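Local coordinates for protein Abbfa_003403 (Acinetobacter baumannii, PDB 4ZXH) that probably builds a peptide without the ribosome, as a four-domain synthetase that joins condensation, adenylation, carrier and thioesterase activities in one chain, at residues I129-C134 with Y139-V144; E59-V64 with P92-S97; W1136-A1141 with G1247-T1252. All blocks are in the same frame, centred on the assembly; numbering follows the deposited sequence.

Interaction 1 (I129-C134 with Y139-V144); sequences IHCYEC and YVIAFV. With PX4 (1,2-dimyristoyl-sn-glycero-3-phosphocholine), chain C.
Ile129 and Phe143, Cys131 and Ile141, and Glu133 and Tyr139 face one another as non-hydrogen-bonded pairs of an antiparallel beta hairpin, formed by strands 127-135 and 138-146 of the condensation domain. All six side chains lie on the sheet face that carries the bound phospholipid. Phe143 runs alongside Ile129 in the same direction, its CD1 3.8 Å from Ile129 CG1, and turns one ring face to the lipid, whose acyl carbon C34 sits over the ring centre, 3.5 Å from Phe143 CZ. In the middle, the CD1 methyl of Ile141 meets Cys131 SG at 3.6 Å; the first two torsions, with CG1 anti to the carbonyl carbon (chi1 -50°) and CD1 folded back (chi2 -67°), carry that methyl across to the neighbouring strand. Further along, the Tyr139 ring lies beside the Glu133 stem and has the lipid ester oxygen O8 over one face, nearer the ring's periphery than its middle.

The intervening hydrogen-bonded pairs, His130 with Ala142 and Tyr132 with Val140, hold this surface in register through two reciprocal N-H to carbonyl bonds each. Their side chains occupy the other face, where His130 and Tyr132 lie against helix 104-115 and Ala142 against Ala44 of strand 40-49. Tyr132 OH bonds to Asp114 of that helix, and His130 NE2 to Arg128 on the same strand. Strand 94-98 continues the sheet beyond 129-134, and strand 40-49 flanks 139-144. At the turn end Cys134 SG packs 3.6 Å from Val140 CG2, while at the opposite end Val144 CG2 touches His130 CD2, near the plane of the imidazole, at 3.6 Å.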
loop_
_atom_site.group_PDB
_atom_site.type_symbol
_atom_site.label_atom_id
_atom_site.label_comp_id
_atom_site.label_asym_id
_atom_site.label_seq_id
_atom_site.Cartn_x
_atom_site.Cartn_y
_atom_site.Cartn_z
ATOM N N ILE A 129 6.562 31.260 18.745
ATOM C CA ILE A 129 6.547 32.519 18.030
ATOM C C ILE A 129 7.851 32.664 17.275
ATOM O O ILE A 129 8.924 32.568 17.879
ATOM C CB ILE A 129 6.376 33.709 18.978
ATOM C CG1 ILE A 129 5.062 33.584 19.737
ATOM C CG2 ILE A 129 6.450 35.012 18.194
ATOM C CD1 ILE A 129 4.994 34.455 20.957
ATOM N N HIS A 130 7.768 32.889 15.966
ATOM C CA HIS A 130 8.968 33.047 15.144
ATOM C C HIS A 130 9.074 34.493 14.681
ATOM O O HIS A 130 8.178 34.970 13.997
ATOM C CB HIS A 130 8.925 32.121 13.927
ATOM C CG HIS A 130 9.044 30.662 14.244
ATOM N ND1 HIS A 130 10.251 29.994 14.236
ATOM C CD2 HIS A 130 8.104 29.728 14.527
ATOM C CE1 HIS A 130 10.051 28.719 14.526
ATOM N NE2 HIS A 130 8.757 28.529 14.709
ATOM N N CYS A 131 10.151 35.189 15.037
ATOM C CA CYS A 131 10.311 36.598 14.652
ATOM C C CYS A 131 11.459 36.840 13.685
ATOM O O CYS A 131 12.502 36.212 13.780
ATOM C CB CYS A 131 10.530 37.476 15.879
ATOM S SG CYS A 131 9.341 37.197 17.162
ATOM N N TYR A 132 11.266 37.783 12.771
ATOM C CA TYR A 132 12.266 38.099 11.777
ATOM C C TYR A 132 12.368 39.594 11.598
ATOM O O TYR A 132 11.369 40.261 11.341
ATOM C CB TYR A 132 11.916 37.456 10.451
ATOM C CG TYR A 132 11.632 35.983 10.540
ATOM C CD1 TYR A 132 12.627 35.039 10.295
ATOM C CD2 TYR A 132 10.363 35.530 10.844
ATOM C CE1 TYR A 132 12.358 33.686 10.366
ATOM C CE2 TYR A 132 10.083 34.185 10.914
ATOM C CZ TYR A 132 11.074 33.276 10.676
ATOM O OH TYR A 132 10.768 31.951 10.764
ATOM N N GLU A 133 13.577 40.123 11.725
ATOM C CA GLU A 133 13.836 41.529 11.466
ATOM C C GLU A 133 14.057 41.745 9.959
ATOM O O GLU A 133 14.911 41.099 9.360
ATOM C CB GLU A 133 15.046 41.995 12.289
ATOM C CG GLU A 133 15.388 43.491 12.169
ATOM C CD GLU A 133 16.518 43.921 13.106
ATOM O OE1 GLU A 133 17.191 43.038 13.690
ATOM O OE2 GLU A 133 16.737 45.146 13.249
ATOM N N CYS A 134 13.295 42.654 9.355
ATOM C CA CYS A 134 13.380 42.911 7.909
ATOM C C CYS A 134 14.001 44.248 7.539
ATOM O O CYS A 134 14.292 44.502 6.366
ATOM C CB CYS A 134 11.992 42.851 7.292
ATOM S SG CYS A 134 11.191 41.320 7.628
ATOM N N TYR A 139 9.295 44.061 11.061
ATOM C CA TYR A 139 9.399 42.661 11.466
ATOM C C TYR A 139 8.364 41.787 10.775
ATOM O O TYR A 139 7.319 42.276 10.350
ATOM C CB TYR A 139 9.236 42.515 12.985
ATOM C CG TYR A 139 10.250 43.286 13.790
ATOM C CD1 TYR A 139 11.499 42.757 14.045
ATOM C CD2 TYR A 139 9.962 44.554 14.292
ATOM C CE1 TYR A 139 12.439 43.457 14.770
ATOM C CE2 TYR A 139 10.902 45.273 15.022
ATOM C CZ TYR A 139 12.142 44.717 15.261
ATOM O OH TYR A 139 13.105 45.397 15.984
ATOM N N VAL A 140 8.665 40.495 10.654
ATOM C CA VAL A 140 7.638 39.497 10.377
ATOM C C VAL A 140 7.511 38.602 11.609
ATOM O O VAL A 140 8.509 38.178 12.194
ATOM C CB VAL A 140 7.959 38.659 9.132
ATOM C CG1 VAL A 140 6.932 37.557 8.942
ATOM C CG2 VAL A 140 8.022 39.560 7.903
ATOM N N ILE A 141 6.281 38.346 12.024
ATOM C CA ILE A 141 6.020 37.616 13.251
ATOM C C ILE A 141 5.067 36.500 12.920
ATOM O O ILE A 141 3.976 36.764 12.421
ATOM C CB ILE A 141 5.396 38.508 14.336
ATOM C CG1 ILE A 141 6.192 39.788 14.496
ATOM C CG2 ILE A 141 5.370 37.794 15.670
ATOM C CD1 ILE A 141 7.581 39.574 15.062
ATOM N N ALA A 142 5.459 35.261 13.193
ATOM C CA ALA A 142 4.592 34.122 12.892
ATOM C C ALA A 142 4.297 33.335 14.154
ATOM O O ALA A 142 5.213 32.891 14.857
ATOM C CB ALA A 142 5.218 33.220 11.834
ATOM N N PHE A 143 3.009 33.179 14.434
ATOM C CA PHE A 143 2.540 32.427 15.579
ATOM C C PHE A 143 2.169 31.027 15.118
ATOM O O PHE A 143 1.372 30.882 14.194
ATOM C CB PHE A 143 1.330 33.106 16.213
ATOM C CG PHE A 143 1.590 34.500 16.674
ATOM C CD1 PHE A 143 1.921 34.757 17.993
ATOM C CD2 PHE A 143 1.509 35.566 15.787
ATOM C CE1 PHE A 143 2.161 36.044 18.425
ATOM C CE2 PHE A 143 1.756 36.850 16.217
ATOM C CZ PHE A 143 2.088 37.080 17.541
ATOM N N VAL A 144 2.748 30.012 15.758
ATOM C CA VAL A 144 2.480 28.609 15.437
ATOM C C VAL A 144 1.828 27.900 16.618
ATOM O O VAL A 144 2.413 27.839 17.704
ATOM C CB VAL A 144 3.752 27.843 15.102
ATOM C CG1 VAL A 144 3.401 26.554 14.421
ATOM C CG2 VAL A 144 4.641 28.655 14.218
HETATM O O1 PX4 C . 15.163 42.930 20.958
HETATM O O2 PX4 C . 15.182 44.349 18.771
HETATM P P1 PX4 C . 14.551 44.018 20.102
HETATM O O3 PX4 C . 14.387 45.384 20.951
HETATM C C1 PX4 C . 15.258 45.787 22.009
HETATM C C2 PX4 C . 14.935 47.240 22.373
HETATM N N1 PX4 C . 15.609 47.698 23.607
HETATM C C3 PX4 C . 16.973 47.148 23.697
HETATM C C4 PX4 C . 15.682 49.170 23.596
HETATM C C5 PX4 C . 14.830 47.286 24.785
HETATM O O4 PX4 C . 12.989 43.678 19.857
HETATM C C6 PX4 C . 12.375 43.598 18.567
HETATM C C7 PX4 C . 11.219 42.606 18.649
HETATM C C8 PX4 C . 11.652 41.576 19.689
HETATM O O5 PX4 C . 10.648 40.581 19.861
HETATM C C9 PX4 C . 10.411 39.955 21.157
HETATM O O6 PX4 C . 10.956 40.388 22.157
HETATM C C10 PX4 C . 9.477 38.777 21.252
HETATM C C11 PX4 C . 8.132 39.190 21.833
HETATM C C12 PX4 C . 7.025 38.835 20.852
HETATM C C13 PX4 C . 5.795 38.376 21.622
HETATM C C14 PX4 C . 4.587 39.216 21.241
HETATM C C15 PX4 C . 3.509 39.016 22.291
HETATM C C16 PX4 C . 2.243 38.497 21.640
HETATM C C17 PX4 C . 1.251 38.047 22.696
HETATM C C18 PX4 C . 1.467 36.571 23.031
HETATM C C19 PX4 C . 0.397 35.685 22.414
HETATM C C20 PX4 C . 0.907 34.251 22.307
HETATM C C21 PX4 C . -0.192 33.320 21.796
HETATM C C22 PX4 C . 0.357 32.126 21.030
HETATM O O7 PX4 C . 10.005 43.253 19.064
HETATM C C23 PX4 C . 8.846 42.894 18.236
HETATM O O8 PX4 C . 9.065 42.549 17.091
HETATM C C24 PX4 C . 7.421 42.929 18.797
HETATM C C25 PX4 C . 6.300 42.560 17.810
HETATM C C26 PX4 C . 4.922 42.435 18.487
HETATM C C27 PX4 C . 3.808 41.965 17.531
HETATM C C28 PX4 C . 2.418 41.885 18.170
HETATM C C29 PX4 C . 1.315 41.411 17.207
HETATM C C30 PX4 C . -0.084 41.393 17.841
HETATM C C31 PX4 C . -1.063 40.319 17.309
HETATM C C32 PX4 C . -0.758 38.941 17.918
HETATM C C33 PX4 C . -1.895 37.909 17.892
HETATM C C34 PX4 C . -1.362 36.481 18.055
HETATM C C35 PX4 C . -2.298 35.486 18.748
HETATM C C36 PX4 C . -2.633 34.303 17.854
#

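Interaction 2 (E59-V64 with P92-S97); sequences EILEAV and PNIIFS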
loop_
_atom_site.group_PDB
_atom_site.type_symbol
_atom_site.label_atom_id
_atom_site.label_comp_id
_atom_site.label_asym_id
_atom_site.label_seq_id
_atom_site.Cartn_x
_atom_site.Cartn_y
_atom_site.Cartn_z
ATOM N N GLU A 59 5.840 42.257 28.196
ATOM C CA GLU A 59 4.838 42.468 29.254
ATOM C C GLU A 59 3.488 41.816 28.916
ATOM O O GLU A 59 2.837 41.225 29.782
ATOM C CB GLU A 59 4.606 43.957 29.520
ATOM C CG GLU A 59 5.835 44.752 29.882
ATOM C CD GLU A 59 5.503 46.210 30.224
ATOM O OE1 GLU A 59 4.303 46.581 30.174
ATOM O OE2 GLU A 59 6.442 46.984 30.528
ATOM N N ILE A 60 3.072 41.940 27.661
ATOM C CA ILE A 60 1.771 41.443 27.235
ATOM C C ILE A 60 1.805 39.920 27.112
ATOM O O ILE A 60 0.882 39.239 27.552
ATOM C CB ILE A 60 1.346 42.090 25.900
ATOM C CG1 ILE A 60 1.004 43.562 26.122
ATOM C CG2 ILE A 60 0.166 41.354 25.287
ATOM C CD1 ILE A 60 1.043 44.398 24.857
ATOM N N LEU A 61 2.880 39.398 26.525
ATOM C CA LEU A 61 3.151 37.964 26.520
ATOM C C LEU A 61 2.973 37.330 27.902
ATOM O O LEU A 61 2.234 36.358 28.058
ATOM C CB LEU A 61 4.572 37.688 26.017
ATOM C CG LEU A 61 4.975 36.211 26.097
ATOM C CD1 LEU A 61 4.070 35.382 25.237
ATOM C CD2 LEU A 61 6.422 35.996 25.719
ATOM N N GLU A 62 3.656 37.883 28.899
ATOM C CA GLU A 62 3.592 37.365 30.263
ATOM C C GLU A 62 2.191 37.432 30.849
ATOM O O GLU A 62 1.806 36.570 31.639
ATOM C CB GLU A 62 4.567 38.121 31.171
ATOM C CG GLU A 62 5.995 37.591 31.103
ATOM C CD GLU A 62 6.979 38.422 31.921
ATOM O OE1 GLU A 62 6.645 39.566 32.307
ATOM O OE2 GLU A 62 8.091 37.925 32.186
ATOM N N ALA A 63 1.431 38.452 30.461
ATOM C CA ALA A 63 0.074 38.648 30.981
ATOM C C ALA A 63 -0.895 37.649 30.362
ATOM O O ALA A 63 -1.784 37.121 31.040
ATOM C CB ALA A 63 -0.391 40.057 30.718
ATOM N N VAL A 64 -0.712 37.396 29.068
ATOM C CA VAL A 64 -1.556 36.465 28.356
ATOM C C VAL A 64 -1.334 35.038 28.867
ATOM O O VAL A 64 -2.299 34.349 29.217
ATOM C CB VAL A 64 -1.309 36.526 26.840
ATOM C CG1 VAL A 64 -1.901 35.308 26.181
ATOM C CG2 VAL A 64 -1.947 37.758 26.256
ATOM N N PRO A 92 8.622 30.465 27.377
ATOM C CA PRO A 92 8.115 30.621 26.012
ATOM C C PRO A 92 9.173 30.237 25.018
ATOM O O PRO A 92 10.361 30.471 25.265
ATOM C CB PRO A 92 7.800 32.119 25.906
ATOM C CG PRO A 92 7.748 32.611 27.330
ATOM C CD PRO A 92 8.723 31.753 28.082
ATOM N N ASN A 93 8.745 29.646 23.912
ATOM C CA ASN A 93 9.646 29.305 22.832
ATOM C C ASN A 93 9.516 30.343 21.714
ATOM O O ASN A 93 8.710 30.214 20.772
ATOM C CB ASN A 93 9.357 27.893 22.332
ATOM C CG ASN A 93 10.348 27.438 21.307
ATOM O OD1 ASN A 93 11.260 28.182 20.951
ATOM N ND2 ASN A 93 10.193 26.210 20.827
ATOM N N ILE A 94 10.325 31.380 21.846
ATOM C CA ILE A 94 10.330 32.522 20.951
ATOM C C ILE A 94 11.672 32.625 20.223
ATOM O O ILE A 94 12.702 32.925 20.835
ATOM C CB ILE A 94 10.034 33.815 21.746
ATOM C CG1 ILE A 94 8.627 33.736 22.325
ATOM C CG2 ILE A 94 10.160 35.052 20.876
ATOM C CD1 ILE A 94 8.149 35.037 22.866
ATOM N N ILE A 95 11.644 32.351 18.920
ATOM C CA ILE A 95 12.829 32.372 18.056
ATOM C C ILE A 95 12.936 33.718 17.349
ATOM O O ILE A 95 11.922 34.249 16.886
ATOM C CB ILE A 95 12.778 31.275 16.983
ATOM C CG1 ILE A 95 12.284 29.962 17.571
ATOM C CG2 ILE A 95 14.157 31.062 16.376
ATOM C CD1 ILE A 95 13.163 29.459 18.648
ATOM N N PHE A 96 14.149 34.264 17.252
ATOM C CA PHE A 96 14.341 35.585 16.662
ATOM C C PHE A 96 15.519 35.615 15.701
ATOM O O PHE A 96 16.651 35.427 16.114
ATOM C CB PHE A 96 14.536 36.618 17.769
ATOM C CG PHE A 96 14.685 38.026 17.267
ATOM C CD1 PHE A 96 13.626 38.661 16.627
ATOM C CD2 PHE A 96 15.881 38.723 17.455
ATOM C CE1 PHE A 96 13.754 39.957 16.160
ATOM C CE2 PHE A 96 16.026 40.023 16.999
ATOM C CZ PHE A 96 14.957 40.644 16.346
ATOM N N SER A 97 15.255 35.877 14.425
ATOM C CA SER A 97 16.276 35.758 13.375
ATOM C C SER A 97 16.472 37.085 12.657
ATOM O O SER A 97 15.565 37.907 12.639
ATOM C CB SER A 97 15.856 34.709 12.363
ATOM O OG SER A 97 15.046 33.733 12.990
#
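The carbonyl oxygen of Ile60 takes two N-H groups, Val64 N at 2.9 Å and, in a weak bond, Ala63 N at 3.1 Å, within the helical turn that presents Leu61 to Pro92 and Ile94. By this one leucine, helix 56-67 of the condensation domain packs on the edge strand 94-98 of the domain's six-stranded mixed sheet, and a single methyl makes the contact. With CG anti to the backbone N (chi1 175°) and CD2 extended beyond it, the side chain reaches from the helix toward the strand. Ile94 answers with an extended chain, and the two side chains meet tip to tip, Leu61 CD2 lying 3.5 Å from Ile94 CD1. The same Leu61 methyl rests obliquely against the ring of Pro92, 4.0 Å from its CG, just ahead of the strand.

Both Leu61 and Ile94 also touch the bound phospholipid and line its pocket. Other side chains of the helix turn elsewhere: Val64 packs on Val162 of helix 152-165. With every meeting atom a carbon, the contact rests on dispersion and the burial of apolar surface, a chemistry well matched to the acyl chains of the lipid beside it.

Interaction 3 (W1136-A1141 with G1247-T1252); sequences WCFGGA and GIALQT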
loop_
_atom_site.group_PDB
_atom_site.type_symbol
_atom_site.label_atom_id
_atom_site.label_comp_id
_atom_site.label_asym_id
_atom_site.label_seq_id
_atom_site.Cartn_x
_atom_site.Cartn_y
_atom_site.Cartn_z
ATOM N N TRP A 1136 2.139 -26.315 38.465
ATOM C CA TRP A 1136 1.880 -27.557 37.782
ATOM C C TRP A 1136 3.183 -28.326 37.823
ATOM O O TRP A 1136 4.246 -27.733 37.673
ATOM C CB TRP A 1136 1.395 -27.321 36.341
ATOM C CG TRP A 1136 1.523 -28.557 35.529
ATOM C CD1 TRP A 1136 0.741 -29.675 35.610
ATOM C CD2 TRP A 1136 2.513 -28.832 34.540
ATOM N NE1 TRP A 1136 1.172 -30.626 34.712
ATOM C CE2 TRP A 1136 2.268 -30.136 34.046
ATOM C CE3 TRP A 1136 3.588 -28.105 34.010
ATOM C CZ2 TRP A 1136 3.060 -30.729 33.062
ATOM C CZ3 TRP A 1136 4.380 -28.699 33.017
ATOM C CH2 TRP A 1136 4.113 -29.997 32.566
ATOM N N CYS A 1137 3.122 -29.631 38.050
ATOM C CA CYS A 1137 4.346 -30.438 38.075
ATOM C C CYS A 1137 5.373 -29.856 39.075
ATOM O O CYS A 1137 5.048 -29.578 40.236
ATOM C CB CYS A 1137 4.937 -30.527 36.658
ATOM S SG CYS A 1137 6.273 -31.739 36.397
ATOM N N PHE A 1138 6.593 -29.642 38.606
ATOM C CA PHE A 1138 7.693 -29.131 39.428
ATOM C C PHE A 1138 7.377 -27.770 40.082
ATOM O O PHE A 1138 7.863 -27.462 41.176
ATOM C CB PHE A 1138 8.936 -29.052 38.553
ATOM C CG PHE A 1138 10.169 -28.599 39.258
ATOM C CD1 PHE A 1138 10.792 -29.409 40.186
ATOM C CD2 PHE A 1138 10.747 -27.374 38.942
ATOM C CE1 PHE A 1138 11.948 -28.990 40.823
ATOM C CE2 PHE A 1138 11.906 -26.953 39.565
ATOM C CZ PHE A 1138 12.507 -27.762 40.507
ATOM N N GLY A 1139 6.538 -26.970 39.426
ATOM C CA GLY A 1139 6.043 -25.741 40.035
ATOM C C GLY A 1139 5.475 -25.959 41.439
ATOM O O GLY A 1139 5.775 -25.197 42.359
ATOM N N GLY A 1140 4.660 -27.005 41.595
ATOM C CA GLY A 1140 4.182 -27.429 42.898
ATOM C C GLY A 1140 5.292 -27.622 43.924
ATOM O O GLY A 1140 5.129 -27.220 45.086
ATOM N N ALA A 1141 6.420 -28.211 43.510
ATOM C CA ALA A 1141 7.547 -28.432 44.429
ATOM C C ALA A 1141 8.222 -27.118 44.849
ATOM O O ALA A 1141 8.579 -26.950 46.008
ATOM C CB ALA A 1141 8.553 -29.354 43.817
ATOM N N GLY A 1247 16.344 -29.632 36.500
ATOM C CA GLY A 1247 16.537 -31.060 36.697
ATOM C C GLY A 1247 17.418 -31.355 37.902
ATOM O O GLY A 1247 17.043 -32.112 38.791
ATOM N N ILE A 1248 18.604 -30.754 37.911
ATOM C CA ILE A 1248 19.539 -30.853 39.017
ATOM C C ILE A 1248 18.902 -30.363 40.320
ATOM O O ILE A 1248 19.175 -30.905 41.395
ATOM C CB ILE A 1248 20.801 -30.035 38.715
ATOM C CG1 ILE A 1248 21.469 -30.552 37.446
ATOM C CG2 ILE A 1248 21.762 -30.109 39.833
ATOM C CD1 ILE A 1248 22.625 -29.672 36.963
ATOM N N ALA A 1249 18.042 -29.345 40.230
ATOM C CA ALA A 1249 17.384 -28.839 41.422
ATOM C C ALA A 1249 16.462 -29.910 41.980
ATOM O O ALA A 1249 16.491 -30.208 43.181
ATOM C CB ALA A 1249 16.620 -27.571 41.123
ATOM N N LEU A 1250 15.658 -30.500 41.097
ATOM C CA LEU A 1250 14.789 -31.610 41.478
ATOM C C LEU A 1250 15.596 -32.738 42.112
ATOM O O LEU A 1250 15.237 -33.259 43.173
ATOM C CB LEU A 1250 14.026 -32.147 40.266
ATOM C CG LEU A 1250 13.037 -33.269 40.586
ATOM C CD1 LEU A 1250 12.124 -32.781 41.707
ATOM C CD2 LEU A 1250 12.206 -33.629 39.365
ATOM N N GLN A 1251 16.696 -33.077 41.443
ATOM C CA GLN A 1251 17.570 -34.174 41.794
ATOM C C GLN A 1251 18.168 -34.026 43.185
ATOM O O GLN A 1251 18.580 -35.011 43.784
ATOM C CB GLN A 1251 18.680 -34.267 40.757
ATOM C CG GLN A 1251 19.308 -35.623 40.599
ATOM C CD GLN A 1251 19.992 -35.759 39.248
ATOM O OE1 GLN A 1251 19.711 -34.986 38.321
ATOM N NE2 GLN A 1251 20.904 -36.734 39.130
ATOM N N THR A 1252 18.208 -32.799 43.704
ATOM C CA THR A 1252 18.844 -32.546 45.002
ATOM C C THR A 1252 17.919 -31.924 46.071
ATOM O O THR A 1252 18.396 -31.304 47.027
ATOM C CB THR A 1252 20.075 -31.627 44.830
ATOM O OG1 THR A 1252 19.668 -30.387 44.246
ATOM C CG2 THR A 1252 21.120 -32.283 43.924
#
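Phe1138 reaches from the apparent nucleophile elbow of the thioesterase domain, an alpha/beta-hydrolase fold, to Ala1249 and Leu1250 near the end of helix 1233-1251. Segment 1136-1141 starts with Trp1136, the last residue of strand 1131-1136. Its indole NE1 is bonded to the backbone oxygen of His1297, and the CB of Cys1137 sits centrally on one ring face, at a height of 3.6 Å. Cys1137 itself has a positive phi (54°, with psi -128°), the backbone shape expected where the chain turns sharply from strand into helix. The sequence GWCFG, and the placing of His1297 and Asp1164 nearby, are consistent with a Cys-His-Asp triad with the cysteine as nucleophile.

Phe1138 comes next, leading into the helix that follows. With CG anti to the backbone N (chi1 -178°), its ring extends away from the elbow. Ring carbon CE1 lies 3.8 Å from Leu1250 CB and 3.9 Å from Leu1250 CD1, the two side chains running antiparallel past one another; CZ approaches Ala1249 CB at 4.2 Å. Both approaches are oblique to the ring. Ile1111 of helix 1111-1125 touches Phe1138 and Ala1249 alike, so three helices share this apolar patch. Beyond the phenylalanine, Gly1139 closes the elbow, its N bonding to Trp1136 O at 3.0 Å, and the weak bond from Gly1140 N to Cys1137 O continues the turn.

Helix 1233-1251 belongs to the helical region inserted between strands 1157-1163 and 1262-1267, probably the lid of the thioesterase. Just past its touching residues the hydroxyl of Thr1252 turns back, OG1 donating to Ile1248 O over 2.9 Å.

Interactions 1 and 2 adjoin in the condensation domain and border the same lipid pocket, their centres about 11 Å apart. Strand 94-98 of interaction 2 is the sheet neighbour of strand 127-135 in interaction 1: Cys131 N and Ile95 O, 2.7 Å apart, probably form a hydrogen bond, and Ile129 CD1 packs on Ile94 CD1 at 3.7 Å. The hairpin supplies Tyr139, Ile141 and Phe143, helix 56-67 Leu61 and strand 94-98 Ile94 to the phospholipid pocket. Interaction 3 stands apart in the thioesterase domain, beside the putative catalytic cysteine; its centre is about 72 Å from that of interaction 1 and about 68 Å from that of interaction 2, with nearest atoms about 58 and 56 Å away.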